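Local coordinates for lysyl-trna-dependent l-ysyl-phosphatidylgycerol synthase (Bacillus licheniformis, PDB 4V36), which catalyses the transfer of lysine from lysyl-tRNA to the membrane lipid phosphatidylglycerol, a modification associated with bacterial resistance, at residues 208-213 against 224-229; 203-208 against 229-234; 177-182 against 328-333; 112-117 against 308-313. All blocks are in the same frame, centred on the assembly; numbering follows the deposited sequence.

Contact 2 lies at the open end of the hairpin of contact 1, where the chain leaves strand 220-228 in a turn; the two share Ala208 and Ser229, and their centres lie about 12 Å apart. Contact 1 lines the pocket of the bound lysine amide with Asp224 to Arg227, while contact 3 supplies Lys179, whose side chain comes to about 3 Å from the same ligand between nearest atoms. The two are joined directly, because Arg227 NH2 makes a 2.6 Å salt bridge to Glu178 OE1. Contact 4 belongs to the same sheet as contact 1 but lies on the other side of the chain's centre, about 26 Å away between centres; strand 305-313 leads on to helix 319-330 of contact 3.

Contact 1 (208-213 against 224-229); sequences AFMNIM and DLMRYS. With LYN (2,6-diamino-hexanoic acid amide), chain C.
Phe209 and Arg227 form a hydrogen-bonded pair of an antiparallel beta hairpin, strands 206-213 and 220-228, in the sheet of a protein of the acetyltransferase clan. The axes of 208-213 and 225-228 make an angle of 174°, and the pair is closed by Phe209 N to Arg227 O at 3.0 Å and Arg227 N to Phe209 O at 3.2 Å. Both side chains leave on the same face. CG of Phe209 is held between the backbone N and the carbonyl carbon (chi1 74°), which tips the ring across to the partner strand: CE1 lies 3.9 Å from Arg227 CB, and CZ 4.0 Å from Arg227 CD. Leu165 and Val168 of helix 159-173 also touch this ring.

Beyond the ring the Arg227 chain runs extended to its guanidinium, whose plane stands 61° from that of Phe209. Leu225 CD2 sits 3.6 Å above the centre of one guanidinium face, while the ligand's N lies at the edge, in plane. Glu178 and Ser169 bind NH2 and NH1, which would restrict rotation of the group. Met210 and Met226 occupy the other sheet face, SD of the former 3.7 Å from CE of the latter, against Leu240 of helix 236-251. The main-chain N-H of Leu225 is bound by the side-chain carbonyl of Asn211, OD1 2.6 Å away, on a lone pair in the carbonyl plane.

Contact 2 (203-208 against 229-234); sequences EGEIVA and SKKAPK
Ser229 meets Val207 where the hairpin strands give way to a type I beta turn, Ser229 to Ala232. Val207 belongs to a classic beta bulge, facing Leu199 of strand 196-200 together with Ala208. Ser229 N donates to Val207 O at 2.9 Å, with an N-H...O angle of 161°. A chi1 of 56° turns the hydroxyl back to the same acceptor, although Ser229 OG to Val207 O is a weak bond of 3.4 Å.

The turn, closed by Ala232 N to Ser229 O at 3.2 Å, aims Lys231 back toward the first segment. The chain of Lys231 bends at chi3 and chi4; its CG and CD lie across Val207 CG1, CD at 3.9 Å, the two side chains crossing at about a right angle. It is thus the methylenes of Lys231, not its charge, that touch the valine. The bent end then meets the extended Glu205, which comes from the opposite direction. This ionic link is modest: Lys231 NZ to Glu205 OE2 is 3.1 Å, a salt bridge whose hydrogen bond is weak. While the neighbouring Pro233 packs on Tyr148 and on helix 134-145, Ala232 adds a looser apolar touch, its CB 4.4 Å from Val207 CB.

Contact 3 (177-182 against 328-333); sequences KEKGFS and RLIGRR
A chi1 of -175° swings the Phe181 ring away from its backbone N and across Leu329, where chi1 175° and chi2 60° together set CD2 over the middle of the ring. The result is a CH-pi contact, Leu329 CD2 lying 3.5 Å from the Phe181 centroid and only 5° off the ring normal. Val62 and Leu64 of strand 60-69 extend this packing around Phe181.

Beside it, Gly180 N donates to Ile330 O at 2.7 Å. This carbonyl belongs to the last turn of helix 319-330, which ends in a Schellman motif with Arg332 as the C-prime residue: Arg332 N bonds to Leu329 O, and Arg333 N to Arg328 O at 2.9 Å. Ile330 packs CD1 at 3.3 Å from Ser182 OG. On the more exposed side, a water bridges Glu178 O, at 3.0 Å, to Arg332 NE, at 3.1 Å, while the arginine also makes a cation-pi contact with Phe185.

The loop thus supplies an N-H to a helix-end carbonyl that the Schellman bonds do not use. Around Lys179, a ligand-pocket residue, it is tied directly at Gly180 to the last helical carbonyl, and through a water at Glu178, the salt-bridge partner of Arg227, to Arg332 just past the helix.

Contact 4 (112-117 against 308-313); sequences FFKLGE and GKYLAY
Strands 112-117 and 308-313 run antiparallel with their short axes 4.3 Å apart at 144°, and a classic beta bulge, in which Leu115 and Gly116 both face Lys309, shifts the register by one. Leu115 N to Lys309 O and Lys309 N to Gly116 O, both 2.8 Å, close the bulge, while Phe113 and Leu311 bond to each other through both main-chain groups.

On the face of Phe112 and Lys114, the extended lysine chain passes slantwise over Tyr310, its CG 3.6 Å from Tyr310 CE2. Lys114 NZ ends in a salt bridge 3.2 Å from Glu117 OE2, which it meets from above, 58° out of the carboxylate plane. Arg296 pairs with the other oxygen of Glu117, and Arg99 bonds the Tyr310 hydroxyl. Farther along, Phe112 CE1 rests 4.0 Å from Ala312 CB.

The face of Phe113 and Leu311 also carries Lys309, whose NZ bonds Gln96 O. At the bulge Leu115 turns toward the partner strand, CD2 3.7 Å from Leu311 CB, beside Met323 of helix 319-330. Phe113 CB lies 3.6 Å from Tyr313 CE1, whose ring meets it obliquely. Strand 305-313, late in the chain, is thereby inserted between strands 91-97 and 111-122, antiparallel to both, an arrangement consistent with the inserted C-terminal strand of acetyltransferase-type (GNAT) folds.

Contact 1 (208-213 against 224-229)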
loop_
_atom_site.group_PDB
_atom_site.type_symbol
_atom_site.label_atom_id
_atom_site.label_comp_id
_atom_site.label_asym_id
_atom_site.label_seq_id
_atom_site.Cartn_x
_atom_site.Cartn_y
_atom_site.Cartn_z
ATOM N N ALA A 208 10.966 -3.998 -16.506
ATOM C CA ALA A 208 10.127 -3.935 -15.311
ATOM C C ALA A 208 10.797 -3.129 -14.203
ATOM O O ALA A 208 12.022 -3.078 -14.122
ATOM C CB ALA A 208 9.800 -5.340 -14.816
ATOM N N PHE A 209 9.993 -2.500 -13.349
ATOM C CA PHE A 209 10.540 -1.777 -12.205
ATOM C C PHE A 209 9.603 -1.789 -11.003
ATOM O O PHE A 209 8.384 -1.899 -11.148
ATOM C CB PHE A 209 10.877 -0.331 -12.586
ATOM C CG PHE A 209 9.675 0.563 -12.738
ATOM C CD1 PHE A 209 9.020 0.663 -13.954
ATOM C CD2 PHE A 209 9.215 1.320 -11.669
ATOM C CE1 PHE A 209 7.920 1.489 -14.099
ATOM C CE2 PHE A 209 8.116 2.146 -11.809
ATOM C CZ PHE A 209 7.469 2.232 -13.025
ATOM N N MET A 210 10.191 -1.676 -9.816
ATOM C CA MET A 210 9.444 -1.587 -8.566
ATOM C C MET A 210 10.142 -0.618 -7.625
ATOM O O MET A 210 11.368 -0.530 -7.624
ATOM C CB MET A 210 9.319 -2.957 -7.893
ATOM C CG MET A 210 8.648 -4.030 -8.731
ATOM S SD MET A 210 9.608 -5.555 -8.754
ATOM C CE MET A 210 11.105 -4.990 -9.561
ATOM N N ASN A 211 9.371 0.107 -6.823
ATOM C CA ASN A 211 9.957 0.991 -5.824
ATOM C C ASN A 211 9.892 0.365 -4.433
ATOM O O ASN A 211 8.819 -0.002 -3.954
ATOM C CB ASN A 211 9.269 2.360 -5.841
ATOM C CG ASN A 211 7.759 2.262 -5.731
ATOM O OD1 ASN A 211 7.167 1.233 -6.046
ATOM N ND2 ASN A 211 7.129 3.343 -5.287
ATOM N N ILE A 212 11.053 0.235 -3.796
ATOM C CA ILE A 212 11.160 -0.433 -2.502
ATOM C C ILE A 212 10.787 0.500 -1.354
ATOM O O ILE A 212 11.447 1.513 -1.128
ATOM C CB ILE A 212 12.585 -0.970 -2.265
ATOM C CG1 ILE A 212 13.090 -1.712 -3.504
ATOM C CG2 ILE A 212 12.620 -1.871 -1.040
ATOM C CD1 ILE A 212 12.252 -2.910 -3.879
ATOM N N MET A 213 9.739 0.140 -0.621
ATOM C CA MET A 213 9.198 1.004 0.424
ATOM C C MET A 213 9.881 0.822 1.777
ATOM O O MET A 213 10.140 -0.307 2.199
ATOM C CB MET A 213 7.692 0.765 0.567
ATOM C CG MET A 213 6.882 1.103 -0.679
ATOM S SD MET A 213 6.888 2.860 -1.100
ATOM C CE MET A 213 8.250 2.957 -2.263
ATOM N N ASP A 224 5.560 -0.678 -3.826
ATOM C CA ASP A 224 4.335 0.060 -4.083
ATOM C C ASP A 224 3.916 -0.151 -5.531
ATOM O O ASP A 224 2.870 -0.735 -5.808
ATOM C CB ASP A 224 4.535 1.545 -3.779
ATOM C CG ASP A 224 3.270 2.354 -3.954
ATOM O OD1 ASP A 224 2.169 1.762 -3.949
ATOM O OD2 ASP A 224 3.381 3.589 -4.088
ATOM N N LEU A 225 4.753 0.315 -6.450
ATOM C CA LEU A 225 4.515 0.123 -7.871
ATOM C C LEU A 225 5.229 -1.126 -8.373
ATOM O O LEU A 225 6.360 -1.405 -7.978
ATOM C CB LEU A 225 4.981 1.344 -8.672
ATOM C CG LEU A 225 4.080 2.580 -8.750
ATOM C CD1 LEU A 225 3.930 3.268 -7.399
ATOM C CD2 LEU A 225 4.620 3.552 -9.787
ATOM N N MET A 226 4.551 -1.882 -9.230
ATOM C CA MET A 226 5.178 -2.977 -9.964
ATOM C C MET A 226 4.657 -2.961 -11.393
ATOM O O MET A 226 3.521 -3.359 -11.655
ATOM C CB MET A 226 4.904 -4.333 -9.310
ATOM C CG MET A 226 5.352 -5.511 -10.169
ATOM S SD MET A 226 4.993 -7.135 -9.474
ATOM C CE MET A 226 6.357 -7.334 -8.332
ATOM N N ARG A 227 5.483 -2.481 -12.315
ATOM C CA ARG A 227 5.043 -2.288 -13.689
ATOM C C ARG A 227 6.034 -2.876 -14.682
ATOM O O ARG A 227 7.242 -2.869 -14.449
ATOM C CB ARG A 227 4.821 -0.798 -13.961
ATOM C CG ARG A 227 3.825 -0.175 -12.990
ATOM C CD ARG A 227 3.551 1.290 -13.249
ATOM N NE ARG A 227 2.547 1.785 -12.311
ATOM C CZ ARG A 227 2.058 3.020 -12.312
ATOM N NH1 ARG A 227 2.475 3.904 -13.207
ATOM N NH2 ARG A 227 1.146 3.367 -11.414
ATOM N N TYR A 228 5.511 -3.393 -15.788
ATOM C CA TYR A 228 6.333 -4.062 -16.786
ATOM C C TYR A 228 5.848 -3.771 -18.202
ATOM O O TYR A 228 4.666 -3.507 -18.420
ATOM C CB TYR A 228 6.348 -5.570 -16.533
ATOM C CG TYR A 228 4.973 -6.170 -16.329
ATOM C CD1 TYR A 228 4.183 -6.529 -17.412
ATOM C CD2 TYR A 228 4.469 -6.379 -15.053
ATOM C CE1 TYR A 228 2.926 -7.075 -17.231
ATOM C CE2 TYR A 228 3.213 -6.926 -14.861
ATOM C CZ TYR A 228 2.447 -7.272 -15.954
ATOM O OH TYR A 228 1.198 -7.817 -15.770
ATOM N N SER A 229 6.766 -3.823 -19.160
ATOM C CA SER A 229 6.431 -3.578 -20.559
ATOM C C SER A 229 5.866 -4.835 -21.220
ATOM O O SER A 229 5.824 -5.901 -20.607
ATOM C CB SER A 229 7.659 -3.083 -21.325
ATOM O OG SER A 229 8.731 -4.001 -21.211
HETATM N N LYN C . 1.495 -0.407 -9.722
HETATM C CA LYN C . 0.599 0.670 -9.343
HETATM C CB LYN C . -0.709 0.543 -10.117
HETATM C CG LYN C . -1.726 1.604 -9.713
HETATM C CD LYN C . -2.646 1.956 -10.876
HETATM C CE LYN C . -3.454 0.750 -11.341
HETATM N NZ LYN C . -4.306 1.135 -12.498
HETATM C C LYN C . 0.332 0.619 -7.866
HETATM O O LYN C . 0.125 -0.459 -7.331
HETATM N NT LYN C . 0.341 1.756 -7.169
#

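Contact 2 (203-208 against 229-234)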
loop_
_atom_site.group_PDB
_atom_site.type_symbol
_atom_site.label_atom_id
_atom_site.label_comp_id
_atom_site.label_asym_id
_atom_site.label_seq_id
_atom_site.Cartn_x
_atom_site.Cartn_y
_atom_site.Cartn_z
ATOM N N GLU A 203 20.146 -7.377 -23.304
ATOM C CA GLU A 203 20.581 -6.177 -24.008
ATOM C C GLU A 203 20.653 -4.977 -23.068
ATOM O O GLU A 203 21.038 -3.880 -23.473
ATOM C CB GLU A 203 19.642 -5.869 -25.179
ATOM C CG GLU A 203 19.625 -6.929 -26.277
ATOM C CD GLU A 203 18.777 -8.137 -25.924
ATOM O OE1 GLU A 203 18.083 -8.098 -24.885
ATOM O OE2 GLU A 203 18.803 -9.128 -26.684
ATOM N N GLY A 204 20.276 -5.193 -21.811
ATOM C CA GLY A 204 20.323 -4.145 -20.809
ATOM C C GLY A 204 19.096 -3.258 -20.832
ATOM O O GLY A 204 19.107 -2.156 -20.283
ATOM N N GLU A 205 18.032 -3.737 -21.469
ATOM C CA GLU A 205 16.797 -2.972 -21.561
ATOM C C GLU A 205 15.888 -3.236 -20.366
ATOM O O GLU A 205 15.542 -4.381 -20.076
ATOM C CB GLU A 205 16.055 -3.297 -22.858
ATOM C CG GLU A 205 14.784 -2.487 -23.053
ATOM C CD GLU A 205 14.004 -2.907 -24.282
ATOM O OE1 GLU A 205 14.362 -3.936 -24.893
ATOM O OE2 GLU A 205 13.034 -2.205 -24.637
ATOM N N ILE A 206 15.507 -2.166 -19.677
ATOM C CA ILE A 206 14.609 -2.261 -18.534
ATOM C C ILE A 206 13.211 -2.677 -18.981
ATOM O O ILE A 206 12.563 -1.970 -19.751
ATOM C CB ILE A 206 14.522 -0.922 -17.776
ATOM C CG1 ILE A 206 15.911 -0.485 -17.305
ATOM C CG2 ILE A 206 13.564 -1.031 -16.603
ATOM C CD1 ILE A 206 15.920 0.842 -16.579
ATOM N N VAL A 207 12.754 -3.827 -18.496
ATOM C CA VAL A 207 11.437 -4.332 -18.869
ATOM C C VAL A 207 10.461 -4.310 -17.697
ATOM O O VAL A 207 9.273 -4.571 -17.871
ATOM C CB VAL A 207 11.518 -5.769 -19.418
ATOM C CG1 VAL A 207 12.479 -5.832 -20.597
ATOM C CG2 VAL A 207 11.943 -6.733 -18.325
ATOM N N ALA A 208 10.966 -3.998 -16.506
ATOM C CA ALA A 208 10.127 -3.935 -15.311
ATOM C C ALA A 208 10.797 -3.129 -14.203
ATOM O O ALA A 208 12.022 -3.078 -14.122
ATOM C CB ALA A 208 9.800 -5.340 -14.816
ATOM N N SER A 229 6.766 -3.823 -19.160
ATOM C CA SER A 229 6.431 -3.578 -20.559
ATOM C C SER A 229 5.866 -4.835 -21.220
ATOM O O SER A 229 5.824 -5.901 -20.607
ATOM C CB SER A 229 7.659 -3.083 -21.325
ATOM O OG SER A 229 8.731 -4.001 -21.211
ATOM N N LYS A 230 5.440 -4.704 -22.472
ATOM C CA LYS A 230 4.817 -5.813 -23.187
ATOM C C LYS A 230 5.832 -6.874 -23.600
ATOM O O LYS A 230 5.458 -8.001 -23.925
ATOM C CB LYS A 230 4.069 -5.303 -24.422
ATOM C CG LYS A 230 2.951 -4.321 -24.115
ATOM C CD LYS A 230 1.976 -4.890 -23.099
ATOM C CE LYS A 230 0.907 -3.874 -22.728
ATOM N NZ LYS A 230 0.075 -4.335 -21.580
ATOM N N LYS A 231 7.111 -6.516 -23.592
ATOM C CA LYS A 231 8.158 -7.458 -23.975
ATOM C C LYS A 231 8.623 -8.288 -22.783
ATOM O O LYS A 231 9.515 -9.125 -22.909
ATOM C CB LYS A 231 9.346 -6.726 -24.602
ATOM C CG LYS A 231 10.056 -5.761 -23.669
ATOM C CD LYS A 231 11.381 -5.307 -24.262
ATOM C CE LYS A 231 11.197 -4.717 -25.652
ATOM N NZ LYS A 231 10.356 -3.489 -25.630
ATOM N N ALA A 232 8.015 -8.050 -21.624
ATOM C CA ALA A 232 8.302 -8.845 -20.438
ATOM C C ALA A 232 7.673 -10.227 -20.574
ATOM O O ALA A 232 6.508 -10.346 -20.953
ATOM C CB ALA A 232 7.795 -8.145 -19.190
ATOM N N PRO A 233 8.447 -11.279 -20.268
ATOM C CA PRO A 233 8.003 -12.671 -20.416
ATOM C C PRO A 233 6.801 -13.014 -19.541
ATOM O O PRO A 233 6.466 -12.264 -18.625
ATOM C CB PRO A 233 9.229 -13.480 -19.980
ATOM C CG PRO A 233 10.381 -12.552 -20.136
ATOM C CD PRO A 233 9.843 -11.196 -19.807
ATOM N N LYS A 234 6.165 -14.144 -19.829
ATOM C CA LYS A 234 5.049 -14.621 -19.023
ATOM C C LYS A 234 5.538 -15.035 -17.640
ATOM O O LYS A 234 6.638 -15.571 -17.495
ATOM C CB LYS A 234 4.346 -15.791 -19.714
#

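Contact 3 (177-182 against 328-333)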
loop_
_atom_site.group_PDB
_atom_site.type_symbol
_atom_site.label_atom_id
_atom_site.label_comp_id
_atom_site.label_asym_id
_atom_site.label_seq_id
_atom_site.Cartn_x
_atom_site.Cartn_y
_atom_site.Cartn_z
ATOM N N LYS A 177 -5.736 5.370 -16.304
ATOM C CA LYS A 177 -5.097 6.486 -15.624
ATOM C C LYS A 177 -4.680 6.077 -14.219
ATOM O O LYS A 177 -5.075 5.021 -13.726
ATOM C CB LYS A 177 -6.027 7.698 -15.575
ATOM C CG LYS A 177 -6.287 8.325 -16.933
ATOM C CD LYS A 177 -5.002 8.833 -17.565
ATOM C CE LYS A 177 -5.254 9.385 -18.958
ATOM N NZ LYS A 177 -6.254 10.490 -18.944
ATOM N N GLU A 178 -3.880 6.922 -13.577
ATOM C CA GLU A 178 -3.325 6.607 -12.267
ATOM C C GLU A 178 -4.365 6.665 -11.153
ATOM O O GLU A 178 -5.284 7.481 -11.185
ATOM C CB GLU A 178 -2.172 7.559 -11.939
ATOM C CG GLU A 178 -0.961 7.434 -12.858
ATOM C CD GLU A 178 -0.043 6.281 -12.487
ATOM O OE1 GLU A 178 -0.504 5.329 -11.822
ATOM O OE2 GLU A 178 1.149 6.334 -12.856
ATOM N N LYS A 179 -4.208 5.785 -10.169
ATOM C CA LYS A 179 -5.002 5.834 -8.949
ATOM C C LYS A 179 -4.171 6.490 -7.853
ATOM O O LYS A 179 -2.964 6.668 -8.012
ATOM C CB LYS A 179 -5.450 4.433 -8.533
ATOM C CG LYS A 179 -6.387 3.764 -9.527
ATOM C CD LYS A 179 -6.738 2.349 -9.099
ATOM C CE LYS A 179 -7.720 1.708 -10.068
ATOM N NZ LYS A 179 -7.193 1.675 -11.459
ATOM N N GLY A 180 -4.808 6.851 -6.744
ATOM C CA GLY A 180 -4.108 7.561 -5.689
ATOM C C GLY A 180 -4.554 7.232 -4.279
ATOM O O GLY A 180 -5.074 6.145 -4.015
ATOM N N PHE A 181 -4.332 8.184 -3.376
ATOM C CA PHE A 181 -4.664 8.057 -1.957
ATOM C C PHE A 181 -3.958 6.872 -1.299
ATOM O O PHE A 181 -2.910 7.037 -0.675
ATOM C CB PHE A 181 -6.180 7.941 -1.762
ATOM C CG PHE A 181 -6.602 7.933 -0.321
ATOM C CD1 PHE A 181 -6.441 9.061 0.467
ATOM C CD2 PHE A 181 -7.158 6.799 0.246
ATOM C CE1 PHE A 181 -6.826 9.058 1.795
ATOM C CE2 PHE A 181 -7.545 6.789 1.573
ATOM C CZ PHE A 181 -7.379 7.921 2.349
ATOM N N SER A 182 -4.535 5.683 -1.440
ATOM C CA SER A 182 -3.985 4.485 -0.810
ATOM C C SER A 182 -3.078 3.710 -1.758
ATOM O O SER A 182 -2.464 2.716 -1.367
ATOM C CB SER A 182 -5.111 3.577 -0.318
ATOM O OG SER A 182 -5.916 3.148 -1.400
ATOM N N ARG A 328 -13.869 5.864 -4.951
ATOM C CA ARG A 328 -13.728 6.995 -5.863
ATOM C C ARG A 328 -12.542 7.871 -5.474
ATOM O O ARG A 328 -11.903 8.477 -6.333
ATOM C CB ARG A 328 -15.011 7.829 -5.895
ATOM C CG ARG A 328 -16.145 7.176 -6.663
ATOM C CD ARG A 328 -17.409 8.022 -6.635
ATOM N NE ARG A 328 -17.227 9.327 -7.265
ATOM C CZ ARG A 328 -17.420 9.567 -8.559
ATOM N NH1 ARG A 328 -17.794 8.586 -9.368
ATOM N NH2 ARG A 328 -17.233 10.787 -9.044
ATOM N N LEU A 329 -12.255 7.933 -4.177
ATOM C CA LEU A 329 -11.107 8.683 -3.681
ATOM C C LEU A 329 -9.809 8.069 -4.193
ATOM O O LEU A 329 -8.876 8.778 -4.572
ATOM C CB LEU A 329 -11.110 8.726 -2.153
ATOM C CG LEU A 329 -9.901 9.385 -1.488
ATOM C CD1 LEU A 329 -9.763 10.833 -1.932
ATOM C CD2 LEU A 329 -10.010 9.288 0.027
ATOM N N ILE A 330 -9.759 6.742 -4.205
ATOM C CA ILE A 330 -8.624 6.020 -4.765
ATOM C C ILE A 330 -8.554 6.271 -6.272
ATOM O O ILE A 330 -7.473 6.291 -6.860
ATOM C CB ILE A 330 -8.724 4.509 -4.468
ATOM C CG1 ILE A 330 -8.752 4.272 -2.955
ATOM C CG2 ILE A 330 -7.567 3.748 -5.094
ATOM C CD1 ILE A 330 -8.967 2.827 -2.562
ATOM N N GLY A 331 -9.713 6.491 -6.884
ATOM C CA GLY A 331 -9.785 6.838 -8.292
ATOM C C GLY A 331 -9.552 8.319 -8.545
ATOM O O GLY A 331 -9.774 8.808 -9.653
ATOM N N ARG A 332 -9.117 9.025 -7.503
ATOM C CA ARG A 332 -8.752 10.444 -7.571
ATOM C C ARG A 332 -9.940 11.356 -7.876
ATOM O O ARG A 332 -9.808 12.333 -8.613
ATOM C CB ARG A 332 -7.642 10.661 -8.609
ATOM C CG ARG A 332 -6.436 9.753 -8.411
ATOM C CD ARG A 332 -5.152 10.548 -8.238
ATOM N NE ARG A 332 -4.660 11.099 -9.496
ATOM C CZ ARG A 332 -3.661 11.970 -9.588
ATOM N NH1 ARG A 332 -3.049 12.401 -8.494
ATOM N NH2 ARG A 332 -3.276 12.419 -10.774
ATOM N N ARG A 333 -11.095 11.039 -7.297
ATOM C CA ARG A 333 -12.266 11.907 -7.391
ATOM C C ARG A 333 -12.900 12.115 -6.018
ATOM O O ARG A 333 -13.178 11.154 -5.299
ATOM C CB ARG A 333 -13.296 11.332 -8.367
ATOM C CG ARG A 333 -12.861 11.381 -9.822
ATOM C CD ARG A 333 -14.011 11.050 -10.758
ATOM N NE ARG A 333 -13.632 11.208 -12.161
ATOM C CZ ARG A 333 -13.701 12.355 -12.830
ATOM N NH1 ARG A 333 -14.136 13.453 -12.228
ATOM N NH2 ARG A 333 -13.335 12.405 -14.104
HETATM O O HOH W 1 -4.882 10.128 -12.457
#

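Contact 4 (112-117 against 308-313)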
loop_
_atom_site.group_PDB
_atom_site.type_symbol
_atom_site.label_atom_id
_atom_site.label_comp_id
_atom_site.label_asym_id
_atom_site.label_seq_id
_atom_site.Cartn_x
_atom_site.Cartn_y
_atom_site.Cartn_z
ATOM N N PHE A 112 -16.255 -1.676 12.905
ATOM C CA PHE A 112 -15.172 -2.137 12.047
ATOM C C PHE A 112 -15.642 -3.113 10.976
ATOM O O PHE A 112 -16.556 -3.906 11.194
ATOM C CB PHE A 112 -14.070 -2.779 12.892
ATOM C CG PHE A 112 -13.571 -1.896 13.999
ATOM C CD1 PHE A 112 -12.703 -0.850 13.731
ATOM C CD2 PHE A 112 -13.977 -2.106 15.306
ATOM C CE1 PHE A 112 -12.246 -0.032 14.746
ATOM C CE2 PHE A 112 -13.521 -1.292 16.327
ATOM C CZ PHE A 112 -12.654 -0.253 16.047
ATOM N N PHE A 113 -14.999 -3.040 9.816
ATOM C CA PHE A 113 -15.322 -3.900 8.688
ATOM C C PHE A 113 -14.040 -4.369 8.012
ATOM O O PHE A 113 -13.223 -3.553 7.586
ATOM C CB PHE A 113 -16.221 -3.161 7.694
ATOM C CG PHE A 113 -16.453 -3.907 6.414
ATOM C CD1 PHE A 113 -17.367 -4.946 6.361
ATOM C CD2 PHE A 113 -15.767 -3.564 5.260
ATOM C CE1 PHE A 113 -17.587 -5.634 5.184
ATOM C CE2 PHE A 113 -15.981 -4.249 4.080
ATOM C CZ PHE A 113 -16.892 -5.285 4.043
ATOM N N LYS A 114 -13.863 -5.683 7.913
ATOM C CA LYS A 114 -12.635 -6.243 7.358
ATOM C C LYS A 114 -12.573 -6.060 5.845
ATOM O O LYS A 114 -13.404 -6.591 5.109
ATOM C CB LYS A 114 -12.506 -7.724 7.718
ATOM C CG LYS A 114 -11.092 -8.266 7.587
ATOM C CD LYS A 114 -10.943 -9.614 8.275
ATOM C CE LYS A 114 -9.487 -10.058 8.310
ATOM N NZ LYS A 114 -9.319 -11.363 9.003
ATOM N N LEU A 115 -11.575 -5.306 5.394
ATOM C CA LEU A 115 -11.415 -4.982 3.979
ATOM C C LEU A 115 -10.683 -6.085 3.223
ATOM O O LEU A 115 -10.926 -6.313 2.038
ATOM C CB LEU A 115 -10.656 -3.661 3.826
ATOM C CG LEU A 115 -11.288 -2.436 4.487
ATOM C CD1 LEU A 115 -10.247 -1.351 4.691
ATOM C CD2 LEU A 115 -12.442 -1.918 3.646
ATOM N N GLY A 116 -9.777 -6.761 3.918
ATOM C CA GLY A 116 -8.952 -7.786 3.311
ATOM C C GLY A 116 -7.773 -8.110 4.205
ATOM O O GLY A 116 -7.734 -7.691 5.362
ATOM N N GLU A 117 -6.810 -8.853 3.674
ATOM C CA GLU A 117 -5.632 -9.230 4.443
ATOM C C GLU A 117 -4.355 -9.006 3.644
ATOM O O GLU A 117 -4.314 -9.256 2.439
ATOM C CB GLU A 117 -5.726 -10.693 4.885
ATOM C CG GLU A 117 -6.784 -10.953 5.948
ATOM C CD GLU A 117 -6.994 -12.431 6.223
ATOM O OE1 GLU A 117 -7.208 -13.195 5.257
ATOM O OE2 GLU A 117 -6.951 -12.827 7.407
ATOM N N GLY A 308 -4.929 -8.803 8.659
ATOM C CA GLY A 308 -6.155 -8.125 8.278
ATOM C C GLY A 308 -6.104 -6.610 8.343
ATOM O O GLY A 308 -5.465 -6.030 9.222
ATOM N N LYS A 309 -6.783 -5.972 7.395
ATOM C CA LYS A 309 -6.937 -4.523 7.385
ATOM C C LYS A 309 -8.420 -4.187 7.500
ATOM O O LYS A 309 -9.260 -4.867 6.911
ATOM C CB LYS A 309 -6.338 -3.917 6.114
ATOM C CG LYS A 309 -4.921 -4.382 5.815
ATOM C CD LYS A 309 -3.927 -3.235 5.876
ATOM C CE LYS A 309 -3.806 -2.671 7.281
ATOM N NZ LYS A 309 -2.785 -1.587 7.350
ATOM N N TYR A 310 -8.743 -3.144 8.257
ATOM C CA TYR A 310 -10.137 -2.859 8.578
ATOM C C TYR A 310 -10.562 -1.435 8.250
ATOM O O TYR A 310 -9.751 -0.510 8.253
ATOM C CB TYR A 310 -10.398 -3.133 10.062
ATOM C CG TYR A 310 -10.133 -4.561 10.478
ATOM C CD1 TYR A 310 -8.862 -4.967 10.868
ATOM C CD2 TYR A 310 -11.154 -5.502 10.487
ATOM C CE1 TYR A 310 -8.615 -6.271 11.251
ATOM C CE2 TYR A 310 -10.917 -6.809 10.869
ATOM C CZ TYR A 310 -9.647 -7.188 11.250
ATOM O OH TYR A 310 -9.409 -8.488 11.628
ATOM N N LEU A 311 -11.850 -1.274 7.966
ATOM C CA LEU A 311 -12.448 0.043 7.810
ATOM C C LEU A 311 -13.147 0.435 9.106
ATOM O O LEU A 311 -13.951 -0.330 9.635
ATOM C CB LEU A 311 -13.443 0.056 6.647
ATOM C CG LEU A 311 -14.165 1.379 6.381
ATOM C CD1 LEU A 311 -13.213 2.398 5.776
ATOM C CD2 LEU A 311 -15.369 1.170 5.479
ATOM N N ALA A 312 -12.834 1.618 9.620
ATOM C CA ALA A 312 -13.489 2.106 10.826
ATOM C C ALA A 312 -14.567 3.121 10.470
ATOM O O ALA A 312 -14.274 4.208 9.971
ATOM C CB ALA A 312 -12.476 2.710 11.783
ATOM N N TYR A 313 -15.817 2.753 10.730
ATOM C CA TYR A 313 -16.963 3.593 10.406
ATOM C C TYR A 313 -17.893 3.698 11.609
ATOM O O TYR A 313 -17.736 2.965 12.585
ATOM C CB TYR A 313 -17.713 3.029 9.198
ATOM C CG TYR A 313 -18.306 1.659 9.443
ATOM C CD1 TYR A 313 -17.526 0.513 9.346
ATOM C CD2 TYR A 313 -19.646 1.511 9.776
ATOM C CE1 TYR A 313 -18.064 -0.741 9.576
ATOM C CE2 TYR A 313 -20.192 0.263 10.006
ATOM C CZ TYR A 313 -19.398 -0.859 9.904
ATOM O OH TYR A 313 -19.942 -2.103 10.133
#